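Local coordinates for beta-galactosidase (Bacillus circulans subsp. alkalophilus, PDB 3TTY), which hydrolyses terminal, non-reducing beta-D-galactose residues of beta-D-galactosides, at residues Q308-Q313 with V342-L347; S185-T190 with T212-I217; Y541-L546 with V585-D590; Q437-D442 with Q605-L610; F224-L229 with P258-F263. One frame throughout, in Å; residues are numbered along the deposited sequence.

In the fold
Contacts 1, 2 and 5 belong to the TIM-barrel part of the chain, contacts 3 and 4 to the range of the trimerisation domain. Contact 1 lies at the galactose pocket and presents Q313 and F345 to the sugar. Contacts 2 and 5 both use helix 215-243, and their nearest atoms are about 7 Å apart. Contact 5 lies near the zinc ion, with the side chain of L229 about 9 Å from the metal. Contact 2, its centre about 45 Å from that of contact 1, brings the W187 side chain to about 4 Å from a galactose probably held in the pocket of a neighbouring subunit. Contacts 3 and 4 reach the same mixed sheet, centres about 23 Å apart, and contact 3 is nested inside the loop that contact 4 closes.

Contact 1. Residues Q308-Q313 with V342-L347; sequences QTPGVQ and VMFFQL. With GLA (alpha-D-galactopyranose), chain H.
This is a buried contact between neighbouring strand ends of the TIM barrel: Q308-Q313 leaves strand 303-307, and V342-L347 runs off strand 339-344. The direct hydrogen bond between them is backbone to backbone, from F345 N to Q308 O at 3.0 Å, bent to 141° at the hydrogen. Q308 O also takes a CA-H...O contact from F344 CA at 3.2 Å and lies at the edge of the F344 ring, in its plane. P310 rests over a face of that ring, its CB 4.2 Å from the centroid in a CH-pi contact. The Q308 side chain runs extended past the ring, amide and ring planes 26° apart. Its NE2 approaches F344 CE1 obliquely, while its hydrogen bond goes to S331.

Loops following barrel strands shape the pocket in a TIM-barrel glycosidase, and here both segments supply residues to it. F345 turns its ring away from Q308-Q313, CG anti to the backbone N (chi1 -175°), and sets one face beneath the galactose: GLA C4 sits 3.8 Å above the plane, over the ring centre. The opposite face is backed by Q346 CB, 3.6 Å above the F345 ring plane, beyond a cis peptide bond joining F345 to Q346. In the other segment, T309 OG1 closes an ST turn by accepting from G311 N at 3.0 Å and also donates to V312 O. Farther along, Q313 OE1 receives a weak hydrogen bond from GLA O6 at 3.2 Å.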
# COMPACT_ATOMS: atom_id res chain seq x y z
N GLN A 308 24.47 16.15 10.45
CA GLN A 308 23.26 16.24 11.25
C GLN A 308 22.70 17.57 10.76
O GLN A 308 23.45 18.41 10.24
CB GLN A 308 23.57 16.32 12.76
CG GLN A 308 24.34 17.58 13.18
CD GLN A 308 24.58 17.68 14.69
OE1 GLN A 308 24.08 16.88 15.47
NE2 GLN A 308 25.36 18.68 15.09
N THR A 309 21.40 17.80 10.89
CA THR A 309 20.90 19.11 10.49
C THR A 309 21.06 20.12 11.64
O THR A 309 20.94 19.75 12.81
CB THR A 309 19.44 19.06 10.01
OG1 THR A 309 18.96 20.39 9.84
CG2 THR A 309 18.57 18.34 11.02
N PRO A 310 21.37 21.38 11.31
CA PRO A 310 21.34 22.42 12.35
C PRO A 310 19.91 22.80 12.78
O PRO A 310 19.74 23.43 13.82
CB PRO A 310 22.06 23.61 11.70
CG PRO A 310 22.06 23.34 10.24
CD PRO A 310 22.01 21.84 10.06
N GLY A 311 18.91 22.42 11.98
CA GLY A 311 17.52 22.68 12.31
C GLY A 311 16.57 21.58 11.86
O GLY A 311 16.47 20.53 12.49
N VAL A 312 15.86 21.82 10.75
CA VAL A 312 14.93 20.83 10.21
C VAL A 312 15.58 19.91 9.16
O VAL A 312 16.66 20.20 8.65
CB VAL A 312 13.70 21.50 9.58
CG1 VAL A 312 12.96 22.32 10.64
CG2 VAL A 312 14.11 22.36 8.41
N GLN A 313 14.91 18.81 8.85
CA GLN A 313 15.33 17.95 7.75
C GLN A 313 14.14 17.74 6.82
O GLN A 313 13.07 17.31 7.25
CB GLN A 313 15.85 16.60 8.25
CG GLN A 313 16.30 15.64 7.11
CD GLN A 313 16.53 14.21 7.58
OE1 GLN A 313 17.28 13.44 6.96
NE2 GLN A 313 15.89 13.84 8.68
N VAL A 342 31.90 17.55 15.25
CA VAL A 342 30.48 17.78 14.99
C VAL A 342 30.29 18.63 13.73
O VAL A 342 30.66 19.80 13.68
CB VAL A 342 29.66 18.30 16.22
CG1 VAL A 342 30.45 18.18 17.51
CG2 VAL A 342 29.16 19.70 16.00
N MET A 343 29.73 18.00 12.71
CA MET A 343 29.60 18.63 11.41
C MET A 343 28.18 18.49 10.88
O MET A 343 27.45 17.57 11.26
CB MET A 343 30.63 18.04 10.46
CG MET A 343 32.04 18.27 10.97
SD MET A 343 33.33 17.21 10.29
CE MET A 343 33.24 17.55 8.53
N PHE A 344 27.79 19.44 10.03
CA PHE A 344 26.40 19.58 9.58
C PHE A 344 26.25 19.25 8.11
O PHE A 344 27.19 19.41 7.32
CB PHE A 344 25.94 21.05 9.72
CG PHE A 344 25.89 21.56 11.13
CD1 PHE A 344 24.92 21.11 12.02
CD2 PHE A 344 26.80 22.53 11.56
CE1 PHE A 344 24.86 21.59 13.32
CE2 PHE A 344 26.75 23.02 12.87
CZ PHE A 344 25.78 22.54 13.75
N PHE A 345 25.04 18.84 7.74
CA PHE A 345 24.53 19.20 6.42
C PHE A 345 23.48 20.28 6.65
O PHE A 345 22.57 20.08 7.46
CB PHE A 345 23.91 18.02 5.68
CG PHE A 345 23.49 18.35 4.27
CD1 PHE A 345 24.37 18.15 3.20
CD2 PHE A 345 22.25 18.90 4.00
CE1 PHE A 345 24.01 18.48 1.90
CE2 PHE A 345 21.87 19.23 2.70
CZ PHE A 345 22.76 19.02 1.65
N GLN A 346 23.59 21.45 6.01
CA GLN A 346 24.79 21.91 5.32
C GLN A 346 25.04 23.35 5.80
O GLN A 346 24.27 23.88 6.59
CB GLN A 346 24.62 21.87 3.80
CG GLN A 346 23.37 22.59 3.27
CD GLN A 346 23.31 22.60 1.74
OE1 GLN A 346 24.33 22.79 1.08
NE2 GLN A 346 22.11 22.40 1.18
N LEU A 347 26.12 23.97 5.33
CA LEU A 347 26.49 25.30 5.82
C LEU A 347 25.62 26.45 5.27
O LEU A 347 25.40 27.45 5.95
CB LEU A 347 27.99 25.55 5.61
CG LEU A 347 28.90 24.56 6.32
CD1 LEU A 347 30.34 25.05 6.36
CD2 LEU A 347 28.38 24.32 7.75
C1 GLA H . 22.39 12.55 3.83
C2 GLA H . 23.32 13.00 2.68
C3 GLA H . 23.43 14.54 2.56
C4 GLA H . 22.01 15.10 2.59
C5 GLA H . 21.29 14.59 3.85
C6 GLA H . 19.90 15.23 3.90
O1 GLA H . 22.90 12.76 5.16
O2 GLA H . 24.63 12.47 2.85
O3 GLA H . 24.05 14.94 1.33
O4 GLA H . 21.36 14.60 1.43
O5 GLA H . 21.12 13.17 3.75
O6 GLA H . 19.34 15.11 5.21

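Contact 2. Residues S185-T190 with T212-I217; sequences SFWSHT and TNFQGI
N213 meets W187 at the indole edge: its OD1 lies near the ring plane, 3.5 Å from W187 CZ3. Its ND2 makes a weak hydrogen bond to E205, the residue whose carboxylate also binds H189 NE2, so one acid links the two segments. F214 follows at the N-cap position of helix 215-243 and carries most of the packing. One face of its ring forms an offset stack with the H189 imidazole, centroids 3.8 Å apart and planes at 8°; the closest carbon approach in this pair is modelled too short and carries no weight. The imidazole is held by H189 ND1, which donates to W187 O at 2.8 Å and 169°, with the acceptor in the ring plane. At its edge F214 receives F186 O, 3.3 Å from F214 CZ, while the F186 ring meets it obliquely with planes at 51°. The F186 ring also lies against the indole, W187 CD1 sitting over its face. The aromatic cluster of F186, H189 and F214 thus sits beside W187, which packs on F45 and R111 of a neighbouring subunit. The side chain of W187 comes within about 4 Å of a bound galactose, consistent with a sugar pocket shared across a subunit interface.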
# COMPACT_ATOMS: atom_id res chain seq x y z
N SER A 185 17.71 -28.92 -2.87
CA SER A 185 16.85 -30.07 -3.14
C SER A 185 15.39 -29.71 -2.82
O SER A 185 14.46 -30.36 -3.30
CB SER A 185 17.29 -31.31 -2.39
OG SER A 185 17.09 -31.15 -1.00
N PHE A 186 15.21 -28.66 -2.02
CA PHE A 186 13.89 -28.08 -1.74
C PHE A 186 13.35 -27.40 -3.01
O PHE A 186 14.09 -26.69 -3.69
CB PHE A 186 13.99 -27.08 -0.59
CG PHE A 186 12.67 -26.43 -0.19
CD1 PHE A 186 11.72 -27.13 0.53
CD2 PHE A 186 12.41 -25.10 -0.50
CE1 PHE A 186 10.53 -26.53 0.92
CE2 PHE A 186 11.22 -24.49 -0.12
CZ PHE A 186 10.28 -25.21 0.59
N TRP A 187 12.07 -27.61 -3.31
CA TRP A 187 11.43 -27.07 -4.51
C TRP A 187 12.23 -27.26 -5.81
O TRP A 187 12.33 -26.35 -6.64
CB TRP A 187 11.06 -25.58 -4.33
CG TRP A 187 9.96 -25.33 -3.31
CD1 TRP A 187 9.33 -26.27 -2.54
CD2 TRP A 187 9.37 -24.07 -2.96
NE1 TRP A 187 8.39 -25.67 -1.73
CE2 TRP A 187 8.39 -24.32 -1.97
CE3 TRP A 187 9.57 -22.75 -3.39
CZ2 TRP A 187 7.63 -23.30 -1.39
CZ3 TRP A 187 8.82 -21.74 -2.82
CH2 TRP A 187 7.85 -22.02 -1.83
N SER A 188 12.79 -28.46 -6.00
CA SER A 188 13.47 -28.79 -7.25
C SER A 188 14.39 -27.65 -7.71
O SER A 188 14.38 -27.25 -8.88
CB SER A 188 12.44 -29.13 -8.33
OG SER A 188 13.05 -29.50 -9.55
N HIS A 189 15.18 -27.11 -6.78
CA HIS A 189 16.03 -25.97 -7.08
C HIS A 189 17.47 -26.33 -7.48
O HIS A 189 18.32 -25.45 -7.64
CB HIS A 189 16.02 -24.97 -5.93
CG HIS A 189 15.10 -23.81 -6.17
ND1 HIS A 189 13.78 -23.98 -6.54
CD2 HIS A 189 15.31 -22.48 -6.12
CE1 HIS A 189 13.22 -22.79 -6.70
NE2 HIS A 189 14.13 -21.87 -6.45
N THR A 190 17.72 -27.63 -7.68
CA THR A 190 19.06 -28.09 -8.02
C THR A 190 19.66 -27.31 -9.19
O THR A 190 19.08 -27.22 -10.28
CB THR A 190 19.07 -29.60 -8.36
OG1 THR A 190 18.39 -30.31 -7.32
CG2 THR A 190 20.50 -30.12 -8.50
N THR A 212 11.01 -13.87 0.70
CA THR A 212 11.77 -14.70 -0.23
C THR A 212 11.42 -16.18 -0.10
O THR A 212 11.06 -16.65 0.97
CB THR A 212 13.30 -14.54 -0.01
OG1 THR A 212 14.01 -15.08 -1.14
CG2 THR A 212 13.73 -15.25 1.26
N ASN A 213 11.53 -16.90 -1.21
CA ASN A 213 11.35 -18.35 -1.23
C ASN A 213 12.63 -19.09 -0.83
O ASN A 213 12.59 -20.21 -0.34
CB ASN A 213 10.95 -18.79 -2.63
CG ASN A 213 9.60 -18.27 -3.05
OD1 ASN A 213 8.64 -18.32 -2.28
ND2 ASN A 213 9.52 -17.76 -4.26
N PHE A 214 13.77 -18.44 -1.06
CA PHE A 214 15.08 -19.05 -0.85
C PHE A 214 16.02 -18.13 -0.08
O PHE A 214 16.77 -17.38 -0.69
CB PHE A 214 15.69 -19.46 -2.20
CG PHE A 214 15.49 -20.89 -2.52
CD1 PHE A 214 14.26 -21.34 -3.00
CD2 PHE A 214 16.49 -21.82 -2.29
CE1 PHE A 214 14.05 -22.69 -3.26
CE2 PHE A 214 16.28 -23.17 -2.54
CZ PHE A 214 15.06 -23.60 -3.02
N GLN A 215 15.99 -18.19 1.25
CA GLN A 215 16.74 -17.19 2.02
C GLN A 215 18.25 -17.26 1.78
O GLN A 215 18.95 -16.24 1.84
CB GLN A 215 16.37 -17.13 3.53
CG GLN A 215 15.35 -18.13 4.06
CD GLN A 215 13.96 -18.03 3.45
OE1 GLN A 215 13.67 -18.72 2.48
NE2 GLN A 215 13.09 -17.21 4.05
N GLY A 216 18.75 -18.46 1.48
CA GLY A 216 20.17 -18.63 1.25
C GLY A 216 20.66 -17.78 0.11
O GLY A 216 21.74 -17.17 0.17
N ILE A 217 19.87 -17.73 -0.96
CA ILE A 217 20.19 -16.90 -2.11
C ILE A 217 20.09 -15.40 -1.76
O ILE A 217 20.99 -14.63 -2.03
CB ILE A 217 19.25 -17.25 -3.28
CG1 ILE A 217 19.36 -18.74 -3.61
CG2 ILE A 217 19.56 -16.40 -4.50
CD1 ILE A 217 18.50 -19.18 -4.79

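Contact 3. Residues Y541-L546 with V585-D590; sequences YSCGIL and VASSPD
D590 OD2 is gripped twice by S542. S542 OG donates to the anti lone pair of D590 OD2 at 2.8 Å, and S542 N, also 2.8 Å from D590 OD2, comes from above the carboxylate plane, 48° out of it. CG of D590 stands between its own backbone N and carbonyl carbon (chi1 68°), which turns the carboxylate back onto S542 while D590 N donates to S542 O at 2.9 Å. The other oxygen, OD1, caps F593 N. With alanine at this position, S542 OG and N would probably lose their shared acceptor and F593 N its cap, weakening the tie between the strand and the start of helix 591-604.

Farther along, G544 N donates to S588 O at 2.7 Å, and the return bond from S588 N to G544 O is weak at 3.4 Å. Past the corner at I545, S587 OG bonds L546 O at 2.7 Å. Outside these bonds, C543 pairs with P589, CA atoms 4.0 Å apart, and C543 SG packs against S587 CB at 3.6 Å; both C543 and P589 lean on I528 of the next strand. S588 OG turns to E426 and K429 of helix 423-435.

C543 with P589 is a non-hydrogen-bonded pair and G544 with S588 a hydrogen-bonded one, the alternation of an antiparallel ladder; strand 587-589 forms an outer edge of the mixed sheet within this chain and runs straight into an N-capped helix.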
# COMPACT_ATOMS: atom_id res chain seq x y z
N TYR A 541 5.50 -9.96 35.61
CA TYR A 541 5.70 -8.96 34.56
C TYR A 541 5.03 -9.45 33.28
O TYR A 541 4.66 -10.62 33.18
CB TYR A 541 7.19 -8.71 34.30
CG TYR A 541 7.97 -8.29 35.52
CD1 TYR A 541 8.19 -6.95 35.81
CD2 TYR A 541 8.47 -9.24 36.41
CE1 TYR A 541 8.90 -6.56 36.93
CE2 TYR A 541 9.19 -8.87 37.53
CZ TYR A 541 9.39 -7.53 37.79
OH TYR A 541 10.10 -7.16 38.91
N SER A 542 4.87 -8.58 32.29
CA SER A 542 4.28 -9.03 31.03
C SER A 542 5.38 -9.35 30.02
O SER A 542 6.50 -8.82 30.11
CB SER A 542 3.32 -7.99 30.47
OG SER A 542 3.96 -6.73 30.37
N CYS A 543 5.07 -10.23 29.08
CA CYS A 543 5.98 -10.50 27.98
C CYS A 543 5.16 -10.76 26.74
O CYS A 543 3.96 -10.99 26.83
CB CYS A 543 6.90 -11.68 28.28
SG CYS A 543 6.03 -13.27 28.37
N GLY A 544 5.79 -10.74 25.57
CA GLY A 544 5.04 -10.85 24.34
C GLY A 544 5.82 -11.19 23.08
O GLY A 544 6.99 -11.55 23.12
N ILE A 545 5.12 -11.08 21.95
CA ILE A 545 5.69 -11.31 20.63
C ILE A 545 5.97 -12.78 20.38
O ILE A 545 5.24 -13.43 19.64
CB ILE A 545 6.92 -10.44 20.38
CG1 ILE A 545 6.61 -8.99 20.75
CG2 ILE A 545 7.34 -10.54 18.92
CD1 ILE A 545 7.69 -7.99 20.31
N LEU A 546 7.02 -13.33 21.00
CA LEU A 546 7.29 -14.76 20.87
C LEU A 546 7.52 -15.40 22.23
O LEU A 546 8.10 -14.79 23.11
CB LEU A 546 8.48 -15.02 19.94
CG LEU A 546 8.24 -14.81 18.44
CD1 LEU A 546 9.50 -14.28 17.75
CD2 LEU A 546 7.75 -16.09 17.77
N VAL A 585 16.42 -15.72 28.14
CA VAL A 585 15.14 -15.02 28.30
C VAL A 585 14.20 -15.50 27.21
O VAL A 585 14.34 -15.09 26.04
CB VAL A 585 15.32 -13.48 28.19
CG1 VAL A 585 14.01 -12.78 28.48
CG2 VAL A 585 16.41 -13.00 29.14
N ALA A 586 13.24 -16.34 27.58
CA ALA A 586 12.45 -17.09 26.59
C ALA A 586 11.34 -16.31 25.90
O ALA A 586 10.64 -16.85 25.06
CB ALA A 586 11.88 -18.38 27.20
N SER A 587 11.18 -15.04 26.26
CA SER A 587 10.18 -14.21 25.61
C SER A 587 10.69 -12.78 25.52
O SER A 587 11.80 -12.48 25.98
CB SER A 587 8.86 -14.26 26.38
OG SER A 587 7.80 -13.74 25.63
N SER A 588 9.91 -11.91 24.89
CA SER A 588 10.23 -10.50 24.84
C SER A 588 9.51 -9.81 25.98
O SER A 588 8.27 -9.66 25.95
CB SER A 588 9.82 -9.87 23.51
OG SER A 588 10.33 -8.55 23.42
N PRO A 589 10.27 -9.39 27.00
CA PRO A 589 9.69 -8.92 28.27
C PRO A 589 9.49 -7.41 28.30
O PRO A 589 10.19 -6.69 27.59
CB PRO A 589 10.76 -9.34 29.30
CG PRO A 589 11.99 -9.81 28.48
CD PRO A 589 11.73 -9.39 27.05
N ASP A 590 8.53 -6.95 29.12
CA ASP A 590 8.31 -5.51 29.29
C ASP A 590 9.51 -4.81 29.93
O ASP A 590 10.46 -5.46 30.37
CB ASP A 590 7.03 -5.23 30.09
CG ASP A 590 7.12 -5.66 31.55
OD1 ASP A 590 8.21 -5.60 32.16
OD2 ASP A 590 6.06 -6.05 32.09

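Contact 4. Residues Q437-D442 with Q605-L610; sequences QNIQTD and QGVKPL
N438 O and L610 N form the direct hydrogen bond of this contact, 2.9 Å long and almost straight at 177°. Next to it P609 CB touches Q437 O at 3.2 Å. I439 supplies much of the apolar part: its CD1 lies alongside the proline ring, 4.0 Å from P609 CD, and its CG2 meets V607 CG2 at the same distance, these two side chains crossing at about a right angle. Because CG1 of I439 is anti to the carbonyl carbon (chi1 -53°) and the chain then bends (chi2 -80°), CD1 reaches the proline. L610, the residue most buried by the contact, sets CD2 against N438 O and 3.5 Å from Q440 OE1, an oxygen hydrogen-bonded to E621 N. A water adds a second polar link, donating to K608 O and accepting from Q440 N.

Helix ends position both segments. N438 and G606, each with positive phi, are the C-prime residues of Schellman motifs that finish helices 423-435 and 591-604. The N438 amide is fixed by L611 and T613 before strand 617-624 and V619 within it. Since both polar links use backbone groups, they probably depend mainly on chain path, helped by the N438 amide, and on the packing of I439, V607, P609 and L610.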
# COMPACT_ATOMS: atom_id res chain seq x y z
N GLN A 437 19.74 3.37 33.23
CA GLN A 437 20.42 3.21 34.50
C GLN A 437 21.82 3.78 34.42
O GLN A 437 22.60 3.66 35.36
CB GLN A 437 20.43 1.74 34.95
CG GLN A 437 19.02 1.16 35.07
CD GLN A 437 19.02 -0.32 35.45
OE1 GLN A 437 19.97 -0.82 36.04
NE2 GLN A 437 17.93 -1.01 35.11
N ASN A 438 22.14 4.42 33.29
CA ASN A 438 23.45 5.01 33.10
C ASN A 438 24.56 3.96 33.25
O ASN A 438 25.65 4.25 33.76
CB ASN A 438 23.67 6.20 34.05
CG ASN A 438 22.60 7.28 33.92
OD1 ASN A 438 22.14 7.58 32.81
ND2 ASN A 438 22.19 7.85 35.04
N ILE A 439 24.28 2.74 32.81
CA ILE A 439 25.30 1.70 32.80
C ILE A 439 26.06 1.88 31.51
O ILE A 439 25.48 1.79 30.43
CB ILE A 439 24.70 0.28 32.82
CG1 ILE A 439 23.72 0.09 33.99
CG2 ILE A 439 25.81 -0.77 32.88
CD1 ILE A 439 24.39 -0.16 35.32
N GLN A 440 27.36 2.14 31.61
CA GLN A 440 28.18 2.34 30.44
C GLN A 440 28.21 1.07 29.60
O GLN A 440 28.51 -0.01 30.11
CB GLN A 440 29.60 2.73 30.86
CG GLN A 440 30.53 3.00 29.69
CD GLN A 440 30.19 4.28 28.94
OE1 GLN A 440 29.40 5.12 29.41
NE2 GLN A 440 30.78 4.44 27.75
N THR A 441 27.89 1.19 28.32
CA THR A 441 27.74 0.02 27.47
C THR A 441 28.33 0.26 26.08
O THR A 441 28.29 1.37 25.55
CB THR A 441 26.25 -0.33 27.30
OG1 THR A 441 25.59 0.77 26.69
CG2 THR A 441 25.60 -0.57 28.64
N ASP A 442 28.88 -0.80 25.49
CA ASP A 442 29.36 -0.77 24.11
C ASP A 442 28.52 -1.67 23.24
O ASP A 442 28.25 -2.82 23.61
CB ASP A 442 30.79 -1.31 24.02
CG ASP A 442 31.79 -0.44 24.70
OD1 ASP A 442 31.49 0.76 24.90
OD2 ASP A 442 32.88 -0.96 25.01
N GLN A 605 28.01 -8.73 38.81
CA GLN A 605 29.35 -8.56 38.31
C GLN A 605 30.00 -7.31 38.89
O GLN A 605 31.05 -6.86 38.42
CB GLN A 605 29.33 -8.51 36.78
CG GLN A 605 29.05 -9.86 36.12
CD GLN A 605 30.28 -10.76 36.10
OE1 GLN A 605 31.35 -10.38 36.57
NE2 GLN A 605 30.14 -11.95 35.54
N GLY A 606 29.36 -6.75 39.91
CA GLY A 606 29.87 -5.56 40.56
C GLY A 606 29.97 -4.34 39.65
O GLY A 606 30.84 -3.49 39.84
N VAL A 607 29.10 -4.24 38.65
CA VAL A 607 29.12 -3.06 37.79
C VAL A 607 28.02 -2.10 38.19
O VAL A 607 26.91 -2.52 38.48
CB VAL A 607 29.10 -3.41 36.27
CG1 VAL A 607 28.36 -4.69 36.03
CG2 VAL A 607 28.52 -2.26 35.46
N LYS A 608 28.35 -0.82 38.25
CA LYS A 608 27.48 0.20 38.84
C LYS A 608 27.18 1.33 37.87
O LYS A 608 27.99 1.65 37.00
CB LYS A 608 28.16 0.77 40.09
CG LYS A 608 28.25 -0.20 41.26
CD LYS A 608 28.97 0.42 42.45
CE LYS A 608 28.87 -0.46 43.69
NZ LYS A 608 29.29 -1.88 43.44
N PRO A 609 26.00 1.96 38.02
CA PRO A 609 25.68 3.17 37.26
C PRO A 609 26.81 4.19 37.33
O PRO A 609 27.49 4.29 38.34
CB PRO A 609 24.44 3.71 37.98
CG PRO A 609 23.76 2.48 38.46
CD PRO A 609 24.87 1.54 38.88
N LEU A 610 27.00 4.93 36.24
CA LEU A 610 27.92 6.06 36.24
C LEU A 610 27.47 7.03 37.32
O LEU A 610 28.27 7.52 38.11
CB LEU A 610 27.84 6.78 34.90
CG LEU A 610 28.85 6.53 33.78
CD1 LEU A 610 29.79 5.38 34.13
CD2 LEU A 610 28.12 6.27 32.47
O HOH W 1 28.74 2.12 34.23

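Contact 5. Residues F224-L229 with P258-F263; sequences FQSDSL and PELDYF
The start of helix 262-266, with D261 at the N-cap position, docks here against the long helix 215-243, in the loop after barrel strand 249-253. S226 makes the polar link: its OG accepts a hydrogen bond from D261 N, 3.2 Å long with 165° at the hydrogen. The serine directs OG anti to its own main-chain nitrogen (chi1 -176°), which puts the oxygen within bonding distance of D261 N. L260 lies against the same residue, with L260 CD1 3.7 Å from S226 CA, and meets L229 at about a right angle, CD1 to CD1 at 4.0 Å. W265 packs on both leucines, and its indole NE1 is hydrogen-bonded to S226 OG as well.

D261 is also the centre of an inverse gamma turn, so the N-H taken up by S226 sits where the loop bends into the helix. If a valine took the place of S226, D261 N and W265 NE1 would probably be left without their common acceptor, and the turn would be set less firmly against helix 215-243. Beside S226 in the helix, Q225 OE1 binds the backbone N of C155, a zinc ligand. A salt bridge from D227 to K264 of the short helix adds a charged tie.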
# COMPACT_ATOMS: atom_id res chain seq x y z
N PHE A 224 26.89 -9.98 -1.21
CA PHE A 224 27.55 -9.67 -2.48
C PHE A 224 27.44 -8.19 -2.84
O PHE A 224 28.44 -7.54 -3.18
CB PHE A 224 26.94 -10.56 -3.58
CG PHE A 224 27.23 -10.10 -4.97
CD1 PHE A 224 28.53 -10.07 -5.45
CD2 PHE A 224 26.21 -9.72 -5.81
CE1 PHE A 224 28.81 -9.64 -6.74
CE2 PHE A 224 26.47 -9.28 -7.10
CZ PHE A 224 27.77 -9.24 -7.57
N GLN A 225 26.22 -7.66 -2.79
CA GLN A 225 25.98 -6.24 -3.05
C GLN A 225 26.79 -5.36 -2.09
O GLN A 225 27.43 -4.40 -2.50
CB GLN A 225 24.49 -5.94 -2.94
CG GLN A 225 23.69 -6.38 -4.18
CD GLN A 225 24.10 -5.62 -5.41
OE1 GLN A 225 23.84 -4.42 -5.52
NE2 GLN A 225 24.76 -6.30 -6.35
N SER A 226 26.77 -5.72 -0.81
CA SER A 226 27.55 -5.01 0.17
C SER A 226 29.04 -5.10 -0.19
O SER A 226 29.71 -4.07 -0.27
CB SER A 226 27.26 -5.56 1.56
OG SER A 226 27.95 -4.81 2.55
N ASP A 227 29.55 -6.30 -0.47
CA ASP A 227 30.95 -6.47 -0.89
C ASP A 227 31.29 -5.63 -2.13
O ASP A 227 32.37 -5.05 -2.19
CB ASP A 227 31.30 -7.94 -1.17
CG ASP A 227 31.37 -8.79 0.08
OD1 ASP A 227 31.06 -8.28 1.17
OD2 ASP A 227 31.73 -9.99 -0.03
N SER A 228 30.38 -5.59 -3.11
CA SER A 228 30.62 -4.88 -4.38
C SER A 228 30.77 -3.37 -4.18
O SER A 228 31.66 -2.74 -4.76
CB SER A 228 29.48 -5.13 -5.37
OG SER A 228 29.33 -6.50 -5.70
N LEU A 229 29.88 -2.80 -3.38
CA LEU A 229 29.99 -1.39 -3.03
C LEU A 229 31.26 -1.13 -2.21
O LEU A 229 31.93 -0.12 -2.40
CB LEU A 229 28.73 -0.92 -2.30
CG LEU A 229 27.47 -0.94 -3.17
CD1 LEU A 229 26.20 -1.01 -2.33
CD2 LEU A 229 27.44 0.26 -4.09
N PRO A 258 20.05 -0.85 7.12
CA PRO A 258 19.98 -2.31 7.03
C PRO A 258 20.76 -2.97 5.88
O PRO A 258 21.05 -4.16 5.99
CB PRO A 258 18.46 -2.59 6.89
CG PRO A 258 17.85 -1.30 6.42
CD PRO A 258 18.76 -0.18 6.87
N GLU A 259 21.10 -2.24 4.83
CA GLU A 259 21.55 -2.88 3.59
C GLU A 259 23.05 -3.20 3.45
O GLU A 259 23.45 -3.94 2.56
CB GLU A 259 21.06 -2.08 2.38
CG GLU A 259 19.54 -2.08 2.25
CD GLU A 259 19.07 -1.39 1.00
OE1 GLU A 259 19.70 -0.38 0.60
OE2 GLU A 259 18.07 -1.85 0.40
N LEU A 260 23.87 -2.65 4.33
CA LEU A 260 25.31 -2.86 4.25
C LEU A 260 25.87 -3.40 5.57
O LEU A 260 25.45 -2.98 6.65
CB LEU A 260 26.00 -1.55 3.90
CG LEU A 260 26.34 -1.26 2.43
CD1 LEU A 260 25.59 -2.13 1.44
CD2 LEU A 260 26.18 0.23 2.10
N ASP A 261 26.83 -4.31 5.48
CA ASP A 261 27.48 -4.86 6.67
C ASP A 261 28.61 -3.92 7.12
O ASP A 261 29.75 -4.09 6.72
CB ASP A 261 28.05 -6.25 6.37
CG ASP A 261 28.64 -6.92 7.59
OD1 ASP A 261 28.77 -6.26 8.66
OD2 ASP A 261 28.98 -8.11 7.48
N TYR A 262 28.28 -2.94 7.95
CA TYR A 262 29.24 -1.89 8.28
C TYR A 262 30.47 -2.39 9.03
O TYR A 262 31.55 -1.80 8.91
CB TYR A 262 28.56 -0.75 9.03
CG TYR A 262 27.82 0.22 8.13
CD1 TYR A 262 28.25 0.45 6.83
CD2 TYR A 262 26.70 0.90 8.57
CE1 TYR A 262 27.58 1.34 5.99
CE2 TYR A 262 26.03 1.80 7.75
CZ TYR A 262 26.48 2.01 6.46
OH TYR A 262 25.82 2.90 5.64
N PHE A 263 30.32 -3.47 9.80
CA PHE A 263 31.46 -4.06 10.50
C PHE A 263 32.55 -4.42 9.52
O PHE A 263 33.72 -4.15 9.76
CB PHE A 263 31.05 -5.26 11.36
CG PHE A 263 30.46 -4.86 12.68
CD1 PHE A 263 31.23 -4.20 13.62
CD2 PHE A 263 29.13 -5.09 12.97
CE1 PHE A 263 30.70 -3.81 14.82
CE2 PHE A 263 28.59 -4.69 14.17
CZ PHE A 263 29.37 -4.06 15.10